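HicB3 antitoxin (Yersinia pestis, PDB 4P78) is the antitoxin of a toxin-antitoxin pair, binding the HicA3 toxin in a complex and thereby probably neutralising it. Local coordinates at residues M1-I5 / P57-K61; F18-C24 / A41-H45. All blocks are in the same frame, centred on the assembly; numbering follows the deposited sequence.

Contact 1 (M1-I5 / P57-K61)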
loop_
_atom_site.group_PDB
_atom_site.type_symbol
_atom_site.label_atom_id
_atom_site.label_comp_id
_atom_site.label_asym_id
_atom_site.label_seq_id
_atom_site.Cartn_x
_atom_site.Cartn_y
_atom_site.Cartn_z
ATOM N N MET A 1 -3.828 15.418 -1.804
ATOM C CA MET A 1 -4.574 14.186 -2.013
ATOM C C MET A 1 -3.660 12.956 -1.956
ATOM O O MET A 1 -2.552 12.963 -2.509
ATOM C CB MET A 1 -5.311 14.240 -3.351
ATOM C CG MET A 1 -5.999 12.943 -3.734
ATOM S SD MET A 1 -7.169 13.188 -5.074
ATOM C CE MET A 1 -6.216 14.250 -6.163
ATOM N N ILE A 2 -4.131 11.913 -1.269
ATOM C CA ILE A 2 -3.387 10.663 -1.137
ATOM C C ILE A 2 -3.521 9.805 -2.384
ATOM O O ILE A 2 -4.627 9.469 -2.798
ATOM C CB ILE A 2 -3.859 9.829 0.074
ATOM C CG1 ILE A 2 -3.670 10.601 1.372
ATOM C CG2 ILE A 2 -3.055 8.532 0.175
ATOM C CD1 ILE A 2 -2.226 10.738 1.748
ATOM N N TYR A 3 -2.384 9.436 -2.969
ATOM C CA TYR A 3 -2.378 8.548 -4.117
ATOM C C TYR A 3 -1.732 7.210 -3.810
ATOM O O TYR A 3 -0.747 7.137 -3.070
ATOM C CB TYR A 3 -1.656 9.200 -5.298
ATOM C CG TYR A 3 -2.551 10.051 -6.156
ATOM C CD1 TYR A 3 -2.714 11.406 -5.900
ATOM C CD2 TYR A 3 -3.235 9.496 -7.232
ATOM C CE1 TYR A 3 -3.540 12.182 -6.697
ATOM C CE2 TYR A 3 -4.052 10.265 -8.029
ATOM C CZ TYR A 3 -4.202 11.606 -7.762
ATOM O OH TYR A 3 -5.028 12.365 -8.571
ATOM N N PRO A 4 -2.284 6.140 -4.393
ATOM C CA PRO A 4 -1.653 4.820 -4.308
ATOM C C PRO A 4 -0.471 4.728 -5.249
ATOM O O PRO A 4 -0.538 5.285 -6.354
ATOM C CB PRO A 4 -2.754 3.867 -4.752
ATOM C CG PRO A 4 -3.634 4.710 -5.659
ATOM C CD PRO A 4 -3.564 6.113 -5.130
ATOM N N ILE A 5 0.590 4.054 -4.816
ATOM C CA ILE A 5 1.673 3.658 -5.713
ATOM C C ILE A 5 1.916 2.162 -5.563
ATOM O O ILE A 5 1.668 1.592 -4.500
ATOM C CB ILE A 5 2.984 4.437 -5.437
ATOM C CG1 ILE A 5 3.390 4.321 -3.968
ATOM C CG2 ILE A 5 2.844 5.921 -5.860
ATOM C CD1 ILE A 5 4.783 4.876 -3.674
ATOM N N PRO A 57 -5.749 11.320 -15.660
ATOM C CA PRO A 57 -6.270 10.304 -14.751
ATOM C C PRO A 57 -7.292 10.884 -13.772
ATOM O O PRO A 57 -7.301 12.088 -13.527
ATOM C CB PRO A 57 -5.018 9.837 -14.007
ATOM C CG PRO A 57 -4.161 11.056 -13.972
ATOM C CD PRO A 57 -4.354 11.679 -15.332
ATOM N N SER A 58 -8.144 10.022 -13.227
ATOM C CA SER A 58 -9.089 10.417 -12.192
ATOM C C SER A 58 -8.490 10.142 -10.810
ATOM O O SER A 58 -7.523 9.390 -10.691
ATOM C CB SER A 58 -10.411 9.673 -12.383
ATOM O OG SER A 58 -10.168 8.351 -12.819
ATOM N N PRO A 59 -9.058 10.760 -9.758
ATOM C CA PRO A 59 -8.591 10.516 -8.393
ATOM C C PRO A 59 -8.647 9.029 -8.036
ATOM O O PRO A 59 -9.220 8.240 -8.797
ATOM C CB PRO A 59 -9.575 11.330 -7.542
ATOM C CG PRO A 59 -10.078 12.376 -8.449
ATOM C CD PRO A 59 -10.164 11.737 -9.788
ATOM N N PRO A 60 -8.039 8.641 -6.905
ATOM C CA PRO A 60 -7.989 7.222 -6.529
ATOM C C PRO A 60 -9.361 6.568 -6.386
ATOM O O PRO A 60 -10.290 7.162 -5.830
ATOM C CB PRO A 60 -7.263 7.248 -5.182
ATOM C CG PRO A 60 -6.393 8.452 -5.253
ATOM C CD PRO A 60 -7.194 9.473 -6.023
ATOM N N LYS A 61 -9.446 5.325 -6.853
ATOM C CA LYS A 61 -10.688 4.567 -6.920
ATOM C C LYS A 61 -11.134 3.900 -5.603
ATOM O O LYS A 61 -10.674 4.236 -4.513
ATOM C CB LYS A 61 -10.547 3.498 -8.001
ATOM C CG LYS A 61 -9.855 3.986 -9.286
ATOM C CD LYS A 61 -10.555 5.213 -9.888
ATOM C CE LYS A 61 -9.850 5.704 -11.163
ATOM N NZ LYS A 61 -8.612 6.513 -10.913
#

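Contact 2 (F18-C24 / A41-H45)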
loop_
_atom_site.group_PDB
_atom_site.type_symbol
_atom_site.label_atom_id
_atom_site.label_comp_id
_atom_site.label_asym_id
_atom_site.label_seq_id
_atom_site.Cartn_x
_atom_site.Cartn_y
_atom_site.Cartn_z
ATOM N N PHE A 18 2.322 4.686 -10.548
ATOM C CA PHE A 18 0.971 4.972 -10.084
ATOM C C PHE A 18 0.012 4.055 -10.822
ATOM O O PHE A 18 -0.087 4.130 -12.049
ATOM C CB PHE A 18 0.588 6.436 -10.348
ATOM C CG PHE A 18 1.384 7.448 -9.548
ATOM C CD1 PHE A 18 0.914 7.919 -8.326
ATOM C CD2 PHE A 18 2.576 7.954 -10.033
ATOM C CE1 PHE A 18 1.619 8.866 -7.610
ATOM C CE2 PHE A 18 3.289 8.899 -9.312
ATOM C CZ PHE A 18 2.807 9.356 -8.101
ATOM N N PRO A 19 -0.702 3.184 -10.096
ATOM C CA PRO A 19 -1.637 2.296 -10.802
ATOM C C PRO A 19 -2.779 3.060 -11.491
ATOM O O PRO A 19 -3.369 2.540 -12.426
ATOM C CB PRO A 19 -2.177 1.394 -9.676
ATOM C CG PRO A 19 -2.054 2.239 -8.437
ATOM C CD PRO A 19 -0.748 2.986 -8.636
ATOM N N ASP A 20 -3.081 4.273 -11.046
ATOM C CA ASP A 20 -4.120 5.069 -11.702
ATOM C C ASP A 20 -3.572 5.963 -12.821
ATOM O O ASP A 20 -4.331 6.632 -13.531
ATOM C CB ASP A 20 -4.847 5.941 -10.689
ATOM C CG ASP A 20 -5.512 5.118 -9.594
ATOM O OD1 ASP A 20 -6.425 4.332 -9.905
ATOM O OD2 ASP A 20 -5.093 5.242 -8.431
ATOM N N ILE A 21 -2.256 6.001 -12.963
ATOM C CA ILE A 21 -1.663 6.889 -13.954
ATOM C C ILE A 21 -0.747 6.069 -14.853
ATOM O O ILE A 21 0.433 5.888 -14.548
ATOM C CB ILE A 21 -0.903 8.051 -13.278
ATOM C CG1 ILE A 21 -1.733 8.601 -12.107
ATOM C CG2 ILE A 21 -0.589 9.154 -14.281
ATOM C CD1 ILE A 21 -1.095 9.771 -11.406
ATOM N N ASP A 22 -1.330 5.530 -15.925
ATOM C CA ASP A 22 -0.606 4.712 -16.892
ATOM C C ASP A 22 0.605 5.447 -17.432
ATOM O O ASP A 22 0.466 6.535 -17.991
ATOM C CB ASP A 22 -1.503 4.321 -18.074
ATOM C CG ASP A 22 -2.442 3.173 -17.755
ATOM O OD1 ASP A 22 -2.179 2.385 -16.810
ATOM O OD2 ASP A 22 -3.450 3.058 -18.476
ATOM N N GLY A 23 1.774 4.839 -17.271
ATOM C CA GLY A 23 3.009 5.353 -17.841
ATOM C C GLY A 23 3.828 6.187 -16.879
ATOM O O GLY A 23 4.934 6.627 -17.211
ATOM N N CYS A 24 3.307 6.418 -15.678
ATOM C CA CYS A 24 4.029 7.277 -14.742
ATOM C C CYS A 24 4.875 6.452 -13.777
ATOM O O CYS A 24 4.349 5.924 -12.781
ATOM C CB CYS A 24 3.051 8.156 -13.966
ATOM S SG CYS A 24 3.860 9.424 -12.960
ATOM N N ALA A 41 7.633 12.686 -10.522
ATOM C CA ALA A 41 7.176 11.951 -11.701
ATOM C C ALA A 41 5.750 12.373 -12.048
ATOM O O ALA A 41 5.442 12.664 -13.193
ATOM C CB ALA A 41 7.251 10.438 -11.459
ATOM N N PHE A 42 4.903 12.431 -11.027
ATOM C CA PHE A 42 3.521 12.867 -11.172
ATOM C C PHE A 42 3.401 14.218 -11.877
ATOM O O PHE A 42 2.621 14.372 -12.828
ATOM C CB PHE A 42 2.857 12.942 -9.792
ATOM C CG PHE A 42 1.412 13.381 -9.819
ATOM C CD1 PHE A 42 0.391 12.447 -9.767
ATOM C CD2 PHE A 42 1.075 14.729 -9.861
ATOM C CE1 PHE A 42 -0.938 12.848 -9.766
ATOM C CE2 PHE A 42 -0.254 15.133 -9.867
ATOM C CZ PHE A 42 -1.258 14.193 -9.819
ATOM N N ALA A 43 4.152 15.206 -11.394
ATOM C CA ALA A 43 4.020 16.564 -11.919
ATOM C C ALA A 43 4.469 16.623 -13.375
ATOM O O ALA A 43 3.778 17.167 -14.230
ATOM C CB ALA A 43 4.812 17.538 -11.075
ATOM N N VAL A 44 5.625 16.033 -13.652
ATOM C CA VAL A 44 6.163 16.001 -15.007
ATOM C C VAL A 44 5.201 15.287 -15.968
ATOM O O VAL A 44 5.012 15.708 -17.110
ATOM C CB VAL A 44 7.560 15.324 -15.001
ATOM C CG1 VAL A 44 8.038 15.038 -16.384
ATOM C CG2 VAL A 44 8.552 16.222 -14.294
ATOM N N HIS A 45 4.556 14.238 -15.472
ATOM C CA HIS A 45 3.705 13.389 -16.295
ATOM C C HIS A 45 2.357 14.044 -16.619
ATOM O O HIS A 45 1.886 13.988 -17.753
ATOM C CB HIS A 45 3.497 12.038 -15.591
ATOM C CG HIS A 45 2.713 11.046 -16.393
ATOM N ND1 HIS A 45 3.308 10.121 -17.223
ATOM C CD2 HIS A 45 1.377 10.837 -16.494
ATOM C CE1 HIS A 45 2.375 9.375 -17.792
ATOM N NE2 HIS A 45 1.194 9.796 -17.372
HETATM O O HOH W 1 -1.755 8.461 -17.763
#

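Contact 1 (M1-I5 / P57-K61)
Pro60 is the bump of this contact. Its ring fits a shallow hollow made by Met1, Ile2, Tyr3 and Pro4 at the start of the first strand. The floor of the hollow is one face of the Tyr3 ring. Pro60 CD stands over that face, nearer the CE2 side of the ring than its centre, in a CH-pi contact 4.2 Å from the ring centroid and 24° off its normal. The nearest ring atom is Tyr3 CE2, 3.8 Å from Pro60 CD.

The walls are Pro4 on one side and Met1 on the other. Pro4 CD touches Pro60 CG at 3.7 Å, the two rings meeting at a slant. On the Met1 side the thioether closes the hollow. Met1 CG is anti to the backbone N (chi1 174°), and the chain stays extended through chi2, which carries SD out over the loop. Met1 SD then lies 3.8 Å from Pro60 CD and 3.9 Å from Pro59 CB, touching both prolines. Between the walls, the carbonyl of Ile2 points at the proline, with Ile2 O 3.2 Å from Pro60 CG.

No hydrogen bond joins the two segments, so the fit is one of shape. The loop has its own polar tie: Lys61 NZ bonds Pro59 O at 2.8 Å, from above the carbonyl plane. Tyr66 of helix 63-67 packs on both Pro4 and Pro60, and Phe31 of the second subunit also reaches both. The arrangement is a proline-rich connection between helices laid against the first strand of the antiparallel sheet in this HicB-like antitoxin fold.

Contact 2 (F18-C24 / A41-H45)
The loop 18-24 makes two successive beta turns, type I from Phe18 to Ile21 and type II from Ile21 to Cys24, and its backbone is nearest the helix at Cys24, whose CA lies 6.3 Å from His45 CA. It links two neighbouring antiparallel strands of the HicB-like fold and packs on helix 31-52, in a largely buried contact.

Ala41, Phe42 and His45 of the helix touch the loop. Phe42 turns its ring edge to the face of Phe18 in a T-shaped pair, with centroids 5.8 Å apart and planes at 63°. Ile21 sends its two branches to different rings. Ile21 CD1 meets Phe42 CD1 at 3.5 Å. Ile21 CG2 reaches His45 CD2 at 3.4 Å. Cys24 SG is anti to the backbone N (chi1 -172°), which directs it to the helix backbone beside Ala41. Cys24 SG lies 3.8 Å from Ala41 CB.

Gly23 adopts a positive phi (96°) at the third position of the type II turn, and its backbone bonds to the HicA3 toxin chain. His45 also meets the toxin: its ND1 is hydrogen-bonded to Thr41 of that chain. At the other ring nitrogen, a water in the ring plane joins His45 NE2 to Asp22 O and lies 2.9 Å from Asp22 O. The imidazole therefore has polar partners at both nitrogens, while Cys24 CB sits over the centre of one face, 3.8 Å from the His45 ring centroid.

In the fold
Contact 1 and contact 2 have centres about 10 Å apart. Both segments of contact 2 fall between the two segments of contact 1 in sequence: strand 2-9, then 18-24, then helix 31-52, then 57-61. They touch directly. Asp20 forms a long, weak ion pair with Lys61, and its side chain packs on Pro4. Pro57 reaches back to Asp20 and Ile21, and the rings of Tyr3 and Phe42 also meet. Together the contacts join one end of the antiparallel sheet to helix 31-52 and its following loop. Contact 1 borders the second antitoxin subunit, whereas contact 2 borders HicA3. The two contacts thus lie beside different interfaces of the complex.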